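Local coordinates for lactaldehyde dehydrogenase (Methanocaldococcus jannaschii, PDB 3PQA), which oxidises lactaldehyde to lactate with NAD(+), a step in the biosynthesis of coenzyme F420, and works as a homotetramer, at residues B[265-278]-B[423-435]. Numbering follows the deposited sequence.
Sequences KGSFIYAGQVCISV and DSSLFRQDNMPFG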
ATOM      1  N   LYS B 265     -11.280   6.746 -33.588  1.00 13.20           N
ATOM      2  CA  LYS B 265     -10.219   7.417 -32.817  1.00 15.10           C
ATOM      3  C   LYS B 265      -8.967   6.543 -32.713  1.00 13.01           C
ATOM      4  O   LYS B 265      -7.857   6.972 -33.044  1.00 13.34           O
ATOM      5  CB  LYS B 265     -10.711   7.781 -31.406  1.00 20.78           C
ATOM      6  CG  LYS B 265     -11.779   8.860 -31.389  1.00 24.79           C
ATOM      7  CD  LYS B 265     -12.124   9.248 -29.962  1.00 22.94           C
ATOM      8  CE  LYS B 265     -13.621   9.558 -29.783  1.00 25.11           C
ATOM      9  NZ  LYS B 265     -14.010  10.958 -30.114  1.00 23.74           N
ATOM     10  N   GLY B 266      -9.155   5.301 -32.269  1.00 12.09           N
ATOM     11  CA  GLY B 266      -8.040   4.384 -32.026  1.00 11.57           C
ATOM     12  C   GLY B 266      -7.253   4.062 -33.288  1.00 11.80           C
ATOM     13  O   GLY B 266      -6.029   3.853 -33.240  1.00 13.24           O
ATOM     14  N   SER B 267      -7.964   4.023 -34.413  1.00 11.94           N
ATOM     15  CA  SER B 267      -7.357   3.739 -35.707  1.00 11.44           C
ATOM     16  C   SER B 267      -6.602   4.920 -36.288  1.00 12.42           C
ATOM     17  O   SER B 267      -5.559   4.731 -36.927  1.00 12.97           O
ATOM     18  CB  SER B 267      -8.441   3.321 -36.708  1.00 11.01           C
ATOM     19  OG  SER B 267      -8.951   2.053 -36.363  1.00 13.57           O
ATOM     20  N   PHE B 268      -7.114   6.132 -36.072  1.00 13.17           N
ATOM     21  CA  PHE B 268      -6.661   7.257 -36.894  1.00 14.41           C
ATOM     22  C   PHE B 268      -6.044   8.446 -36.174  1.00 14.04           C
ATOM     23  O   PHE B 268      -5.428   9.292 -36.817  1.00 13.93           O
ATOM     24  CB  PHE B 268      -7.756   7.674 -37.884  1.00 16.26           C
ATOM     25  CG  PHE B 268      -8.196   6.544 -38.788  1.00 16.85           C
ATOM     26  CD1 PHE B 268      -7.280   5.918 -39.638  1.00 16.50           C
ATOM     27  CD2 PHE B 268      -9.505   6.077 -38.758  1.00 16.53           C
ATOM     28  CE1 PHE B 268      -7.660   4.864 -40.460  1.00 16.90           C
ATOM     29  CE2 PHE B 268      -9.909   5.023 -39.590  1.00 16.91           C
ATOM     30  CZ  PHE B 268      -8.971   4.414 -40.445  1.00 16.57           C
ATOM     31  N   ILE B 269      -6.169   8.505 -34.850  1.00 14.96           N
ATOM     32  CA  ILE B 269      -5.382   9.463 -34.070  1.00 15.88           C
ATOM     33  C   ILE B 269      -3.895   9.385 -34.457  1.00 14.86           C
ATOM     34  O   ILE B 269      -3.331   8.292 -34.576  1.00 14.12           O
ATOM     35  CB  ILE B 269      -5.572   9.241 -32.543  1.00 17.40           C
ATOM     36  CG1 ILE B 269      -6.895   9.859 -32.080  1.00 17.88           C
ATOM     37  CG2 ILE B 269      -4.386   9.812 -31.717  1.00 17.77           C
ATOM     38  CD1 ILE B 269      -6.917  11.392 -32.063  1.00 17.81           C
ATOM     39  N   TYR B 270      -3.290  10.563 -34.635  1.00 14.96           N
ATOM     40  CA  TYR B 270      -1.899  10.729 -35.091  1.00 15.60           C
ATOM     41  C   TYR B 270      -1.529   9.795 -36.253  1.00 14.52           C
ATOM     42  O   TYR B 270      -0.424   9.255 -36.317  1.00 13.92           O
ATOM     43  CB  TYR B 270      -0.894  10.671 -33.911  1.00 17.16           C
ATOM     44  CG  TYR B 270       0.508  11.159 -34.280  1.00 18.12           C
ATOM     45  CD1 TYR B 270       0.695  12.339 -35.009  1.00 17.39           C
ATOM     46  CD2 TYR B 270       1.633  10.436 -33.914  1.00 17.38           C
ATOM     47  CE1 TYR B 270       1.978  12.785 -35.349  1.00 18.16           C
ATOM     48  CE2 TYR B 270       2.922  10.867 -34.256  1.00 18.17           C
ATOM     49  CZ  TYR B 270       3.085  12.044 -34.965  1.00 17.42           C
ATOM     50  OH  TYR B 270       4.359  12.460 -35.309  1.00 18.14           O
ATOM     51  N   ALA B 271      -2.466   9.642 -37.190  1.00 14.34           N
ATOM     52  CA  ALA B 271      -2.253   8.827 -38.404  1.00 14.19           C
ATOM     53  C   ALA B 271      -1.825   7.390 -38.081  1.00 13.64           C
ATOM     54  O   ALA B 271      -1.083   6.764 -38.834  1.00 13.69           O
ATOM     55  CB  ALA B 271      -1.244   9.517 -39.349  1.00 14.81           C
ATOM     56  N   GLY B 272      -2.267   6.876 -36.931  1.00 13.14           N
ATOM     57  CA  GLY B 272      -1.911   5.530 -36.496  1.00 12.93           C
ATOM     58  C   GLY B 272      -0.488   5.356 -35.967  1.00 12.88           C
ATOM     59  O   GLY B 272      -0.037   4.224 -35.755  1.00 13.03           O
ATOM     60  N   GLN B 273       0.227   6.464 -35.748  1.00 12.58           N
ATOM     61  CA  GLN B 273       1.616   6.397 -35.282  1.00 12.43           C
ATOM     62  C   GLN B 273       1.670   6.415 -33.752  1.00 13.02           C
ATOM     63  O   GLN B 273       2.374   7.228 -33.148  1.00 13.24           O
ATOM     64  CB  GLN B 273       2.453   7.540 -35.863  1.00 13.39           C
ATOM     65  CG  GLN B 273       2.389   7.610 -37.378  1.00 13.97           C
ATOM     66  CD  GLN B 273       3.126   8.808 -37.937  1.00 13.64           C
ATOM     67  OE1 GLN B 273       4.176   8.655 -38.571  1.00 14.18           O
ATOM     68  NE2 GLN B 273       2.603  10.001 -37.693  1.00 14.08           N
ATOM     69  N   VAL B 274       0.906   5.519 -33.129  1.00 13.82           N
ATOM     70  CA  VAL B 274       0.912   5.395 -31.666  1.00 14.20           C
ATOM     71  C   VAL B 274       1.192   3.936 -31.314  1.00 14.18           C
ATOM     72  O   VAL B 274       0.693   3.026 -31.994  1.00 14.11           O
ATOM     73  CB  VAL B 274      -0.425   5.855 -31.014  1.00 14.59           C
ATOM     74  CG1 VAL B 274      -0.234   6.126 -29.512  1.00 14.72           C
ATOM     75  CG2 VAL B 274      -0.998   7.087 -31.706  1.00 14.75           C
ATOM     76  N   CYS B 275       1.990   3.692 -30.273  1.00 14.14           N
ATOM     77  CA  CYS B 275       2.313   2.304 -29.941  1.00 15.05           C
ATOM     78  C   CYS B 275       1.059   1.495 -29.626  1.00 13.95           C
ATOM     79  O   CYS B 275       1.063   0.285 -29.798  1.00 13.14           O
ATOM     80  CB  CYS B 275       3.300   2.187 -28.793  1.00 16.60           C
ATOM     81  SG  CYS B 275       2.753   2.968 -27.331  1.00 26.04           S
ATOM     82  N   ILE B 276       0.002   2.167 -29.155  1.00 14.12           N
ATOM     83  CA  ILE B 276      -1.269   1.498 -28.819  1.00 15.11           C
ATOM     84  C   ILE B 276      -2.410   1.721 -29.842  1.00 13.22           C
ATOM     85  O   ILE B 276      -3.577   1.408 -29.566  1.00 12.49           O
ATOM     86  CB  ILE B 276      -1.743   1.835 -27.374  1.00 17.26           C
ATOM     87  CG1 ILE B 276      -1.736   3.343 -27.122  1.00 19.07           C
ATOM     88  CG2 ILE B 276      -0.880   1.095 -26.348  1.00 19.04           C
ATOM     89  CD1 ILE B 276      -2.257   3.735 -25.737  1.00 17.68           C
ATOM     90  N   SER B 277      -2.056   2.251 -31.015  1.00 12.38           N
ATOM     91  CA  SER B 277      -2.978   2.360 -32.151  1.00 12.25           C
ATOM     92  C   SER B 277      -3.591   1.013 -32.512  1.00 11.96           C
ATOM     93  O   SER B 277      -2.991  -0.047 -32.300  1.00 11.83           O
ATOM     94  CB  SER B 277      -2.250   2.895 -33.402  1.00 12.84           C
ATOM     95  OG  SER B 277      -1.817   4.229 -33.214  1.00 16.30           O
ATOM     96  N   VAL B 278      -4.813   1.062 -33.026  1.00 12.38           N
ATOM     97  CA  VAL B 278      -5.515  -0.132 -33.460  1.00 12.46           C
ATOM     98  C   VAL B 278      -4.685  -0.793 -34.569  1.00 12.25           C
ATOM     99  O   VAL B 278      -4.368  -0.152 -35.581  1.00 12.92           O
ATOM    100  CB  VAL B 278      -6.921   0.236 -33.996  1.00 13.59           C
ATOM    101  CG1 VAL B 278      -7.591  -0.956 -34.730  1.00 14.51           C
ATOM    102  CG2 VAL B 278      -7.808   0.770 -32.846  1.00 14.41           C
ATOM    103  N   ASP B 423     -13.737   0.584 -25.015  1.00 12.57           N
ATOM    104  CA  ASP B 423     -13.018   1.671 -25.693  1.00 13.36           C
ATOM    105  C   ASP B 423     -11.890   0.977 -26.454  1.00 12.70           C
ATOM    106  O   ASP B 423     -11.634  -0.203 -26.202  1.00 13.25           O
ATOM    107  CB  ASP B 423     -12.496   2.708 -24.680  1.00 14.82           C
ATOM    108  CG  ASP B 423     -12.074   4.029 -25.325  1.00 14.75           C
ATOM    109  OD1 ASP B 423     -12.199   4.196 -26.558  1.00 14.99           O
ATOM    110  OD2 ASP B 423     -11.606   4.908 -24.572  1.00 15.13           O
ATOM    111  N   SER B 424     -11.238   1.663 -27.395  1.00 12.61           N
ATOM    112  CA  SER B 424     -10.214   1.004 -28.228  1.00 12.85           C
ATOM    113  C   SER B 424      -8.916   0.815 -27.446  1.00 12.50           C
ATOM    114  O   SER B 424      -8.766   1.321 -26.333  1.00 12.38           O
ATOM    115  CB  SER B 424      -9.918   1.811 -29.503  1.00 12.79           C
ATOM    116  OG  SER B 424      -9.005   2.861 -29.215  1.00 14.26           O
ATOM    117  N   SER B 425      -7.969   0.112 -28.066  1.00 11.82           N
ATOM    118  CA  SER B 425      -6.640  -0.096 -27.490  1.00 12.02           C
ATOM    119  C   SER B 425      -5.899   1.208 -27.214  1.00 11.52           C
ATOM    120  O   SER B 425      -4.977   1.231 -26.385  1.00 10.90           O
ATOM    121  CB  SER B 425      -5.797  -0.985 -28.401  1.00 12.67           C
ATOM    122  OG  SER B 425      -5.681  -0.428 -29.693  1.00 14.38           O
ATOM    123  N   LEU B 426      -6.290   2.285 -27.899  1.00 12.38           N
ATOM    124  CA  LEU B 426      -5.603   3.595 -27.763  1.00 14.79           C
ATOM    125  C   LEU B 426      -5.711   4.252 -26.373  1.00 15.84           C
ATOM    126  O   LEU B 426      -4.959   5.195 -26.050  1.00 17.06           O
ATOM    127  CB  LEU B 426      -6.074   4.550 -28.873  1.00 17.17           C
ATOM    128  CG  LEU B 426      -5.325   5.863 -29.036  1.00 17.65           C
ATOM    129  CD1 LEU B 426      -3.994   5.625 -29.730  1.00 17.48           C
ATOM    130  CD2 LEU B 426      -6.159   6.825 -29.848  1.00 17.54           C
ATOM    131  N   PHE B 427      -6.580   3.733 -25.520  1.00 16.04           N
ATOM    132  CA  PHE B 427      -6.771   4.346 -24.215  1.00 15.87           C
ATOM    133  C   PHE B 427      -5.535   4.257 -23.296  1.00 14.73           C
ATOM    134  O   PHE B 427      -4.973   3.190 -23.099  1.00 14.83           O
ATOM    135  CB  PHE B 427      -7.991   3.763 -23.500  1.00 17.74           C
ATOM    136  CG  PHE B 427      -8.246   4.416 -22.181  1.00 18.07           C
ATOM    137  CD1 PHE B 427      -8.893   5.643 -22.124  1.00 18.05           C
ATOM    138  CD2 PHE B 427      -7.755   3.854 -21.002  1.00 17.97           C
ATOM    139  CE1 PHE B 427      -9.099   6.279 -20.900  1.00 18.24           C
ATOM    140  CE2 PHE B 427      -7.954   4.490 -19.783  1.00 18.13           C
ATOM    141  CZ  PHE B 427      -8.624   5.704 -19.734  1.00 18.13           C
ATOM    142  N   ARG B 428      -5.113   5.396 -22.762  1.00 14.23           N
ATOM    143  CA  ARG B 428      -4.141   5.417 -21.670  1.00 14.69           C
ATOM    144  C   ARG B 428      -4.437   6.587 -20.743  1.00 14.62           C
ATOM    145  O   ARG B 428      -4.360   7.741 -21.160  1.00 15.50           O
ATOM    146  CB  ARG B 428      -2.703   5.536 -22.191  1.00 16.38           C
ATOM    147  CG  ARG B 428      -1.680   5.639 -21.063  1.00 17.49           C
ATOM    148  CD  ARG B 428      -0.374   6.205 -21.550  1.00 17.19           C
ATOM    149  NE  ARG B 428       0.621   6.224 -20.468  1.00 17.87           N
ATOM    150  CZ  ARG B 428       1.913   6.492 -20.622  1.00 17.56           C
ATOM    151  NH1 ARG B 428       2.425   6.771 -21.831  1.00 18.00           N
ATOM    152  NH2 ARG B 428       2.710   6.460 -19.558  1.00 18.02           N
ATOM    153  N   GLN B 429      -4.788   6.297 -19.494  1.00 13.82           N
ATOM    154  CA  GLN B 429      -4.937   7.364 -18.500  1.00 13.25           C
ATOM    155  C   GLN B 429      -3.539   7.572 -17.962  1.00 12.82           C
ATOM    156  O   GLN B 429      -2.884   6.601 -17.566  1.00 13.01           O
ATOM    157  CB  GLN B 429      -5.913   6.955 -17.397  1.00 14.58           C
ATOM    158  CG  GLN B 429      -6.243   8.078 -16.416  1.00 15.03           C
ATOM    159  CD  GLN B 429      -7.451   7.730 -15.592  1.00 14.90           C
ATOM    160  OE1 GLN B 429      -8.562   7.664 -16.111  1.00 15.12           O
ATOM    161  NE2 GLN B 429      -7.236   7.464 -14.306  1.00 15.11           N
ATOM    162  N   ASP B 430      -3.048   8.814 -17.962  1.00 13.12           N
ATOM    163  CA  ASP B 430      -1.606   9.003 -17.691  1.00 14.33           C
ATOM    164  C   ASP B 430      -1.163   8.477 -16.321  1.00 12.26           C
ATOM    165  O   ASP B 430      -0.004   8.090 -16.158  1.00 12.48           O
ATOM    166  CB  ASP B 430      -1.135  10.459 -17.922  1.00 17.32           C
ATOM    167  CG  ASP B 430      -0.440  10.670 -19.296  1.00 17.80           C
ATOM    168  OD1 ASP B 430      -0.246   9.727 -20.081  1.00 17.80           O
ATOM    169  OD2 ASP B 430      -0.051  11.808 -19.586  1.00 17.91           O
ATOM    170  N   ASN B 431      -2.065   8.454 -15.344  1.00 11.80           N
ATOM    171  CA  ASN B 431      -1.704   7.961 -13.991  1.00 11.81           C
ATOM    172  C   ASN B 431      -1.824   6.443 -13.765  1.00 10.95           C
ATOM    173  O   ASN B 431      -1.628   5.965 -12.639  1.00 10.76           O
ATOM    174  CB  ASN B 431      -2.452   8.727 -12.881  1.00 13.26           C
ATOM    175  CG  ASN B 431      -3.905   8.320 -12.763  1.00 13.13           C
ATOM    176  OD1 ASN B 431      -4.478   7.773 -13.690  1.00 13.40           O
ATOM    177  ND2 ASN B 431      -4.520   8.626 -11.615  1.00 13.56           N
ATOM    178  N   MET B 432      -2.114   5.688 -14.833  1.00 10.77           N
ATOM    179  CA  MET B 432      -2.240   4.226 -14.713  1.00  9.84           C
ATOM    180  C   MET B 432      -0.898   3.549 -15.017  1.00 10.59           C
ATOM    181  O   MET B 432      -0.106   4.118 -15.760  1.00 11.54           O
ATOM    182  CB  MET B 432      -3.354   3.708 -15.651  1.00  7.82           C
ATOM    183  CG  MET B 432      -2.946   3.470 -17.111  1.00  8.91           C
ATOM    184  SD  MET B 432      -4.384   2.973 -18.155  1.00  6.10           S
ATOM    185  CE  MET B 432      -3.448   2.216 -19.508  1.00  8.57           C
ATOM    186  N   PRO B 433      -0.638   2.354 -14.442  1.00 10.87           N
ATOM    187  CA  PRO B 433       0.610   1.682 -14.862  1.00 10.99           C
ATOM    188  C   PRO B 433       0.458   1.275 -16.314  1.00 11.39           C
ATOM    189  O   PRO B 433      -0.590   0.759 -16.702  1.00 12.60           O
ATOM    190  CB  PRO B 433       0.706   0.464 -13.934  1.00 11.44           C
ATOM    191  CG  PRO B 433      -0.696   0.217 -13.452  1.00 12.00           C
ATOM    192  CD  PRO B 433      -1.383   1.575 -13.437  1.00 11.43           C
ATOM    193  N   PHE B 434       1.476   1.550 -17.122  1.00 11.49           N
ATOM    194  CA  PHE B 434       1.342   1.392 -18.565  1.00 11.80           C
ATOM    195  C   PHE B 434       2.531   0.652 -19.158  1.00 11.16           C
ATOM    196  O   PHE B 434       3.677   1.020 -18.930  1.00 11.89           O
ATOM    197  CB  PHE B 434       1.224   2.775 -19.232  1.00 13.86           C
ATOM    198  CG  PHE B 434       1.262   2.728 -20.741  1.00 14.46           C
ATOM    199  CD1 PHE B 434       0.223   2.139 -21.450  1.00 14.17           C
ATOM    200  CD2 PHE B 434       2.345   3.267 -21.445  1.00 14.16           C
ATOM    201  CE1 PHE B 434       0.264   2.092 -22.861  1.00 14.60           C
ATOM    202  CE2 PHE B 434       2.394   3.228 -22.846  1.00 14.59           C
ATOM    203  CZ  PHE B 434       1.354   2.639 -23.551  1.00 14.32           C
ATOM    204  N   GLY B 435       2.254  -0.390 -19.931  1.00 11.08           N
ATOM    205  CA  GLY B 435       3.343  -1.093 -20.594  1.00 11.01           C
ATOM    206  C   GLY B 435       2.942  -2.428 -21.169  1.00 10.93           C
ATOM    207  O   GLY B 435       1.771  -2.792 -21.121  1.00 11.12           O
TER
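The ring of Phe434 meets Ile276 and Cys275 with its edge: Ile276 CG2 lies in the ring plane, 3.8 Å from Phe434 CE1, and Cys275 SG makes an edge-on sulfur-aromatic contact, 5.4 Å from the Phe434 centroid. One face of the ring is covered by the extended Arg428 chain, whose guanidinium lies between Phe434 and Asp430 OD1. Here the cysteine loop after helix 256-268 of the aldehyde dehydrogenase fold packs on the loop after strand 418-421. Cys275, probably the catalytic nucleophile as in related enzymes, sits in a type I turn from Val274 to Ser277; Glu241, probably also of the active site, is near Phe434. Ile276 has CG1 between its backbone N and carbonyl carbon (chi1 50°), which carries CD1 over the backbone of Leu426 and leaves CG2 for the ring. An alanine here is likely to open a gap between Phe434 and Leu426, leaving the ring edge beside Cys275 less well supported. Leu426 spreads its methyls, CD1 against Val274 and CD2 at 3.7 Å from Ile269 CB. Gly266 CA comes within 3.3 Å of Ser424 OG, and a CB there would clash with that hydroxyl. Ser425 OG donates to Ile276 O at 2.8 Å, standing 30° out of the carbonyl plane.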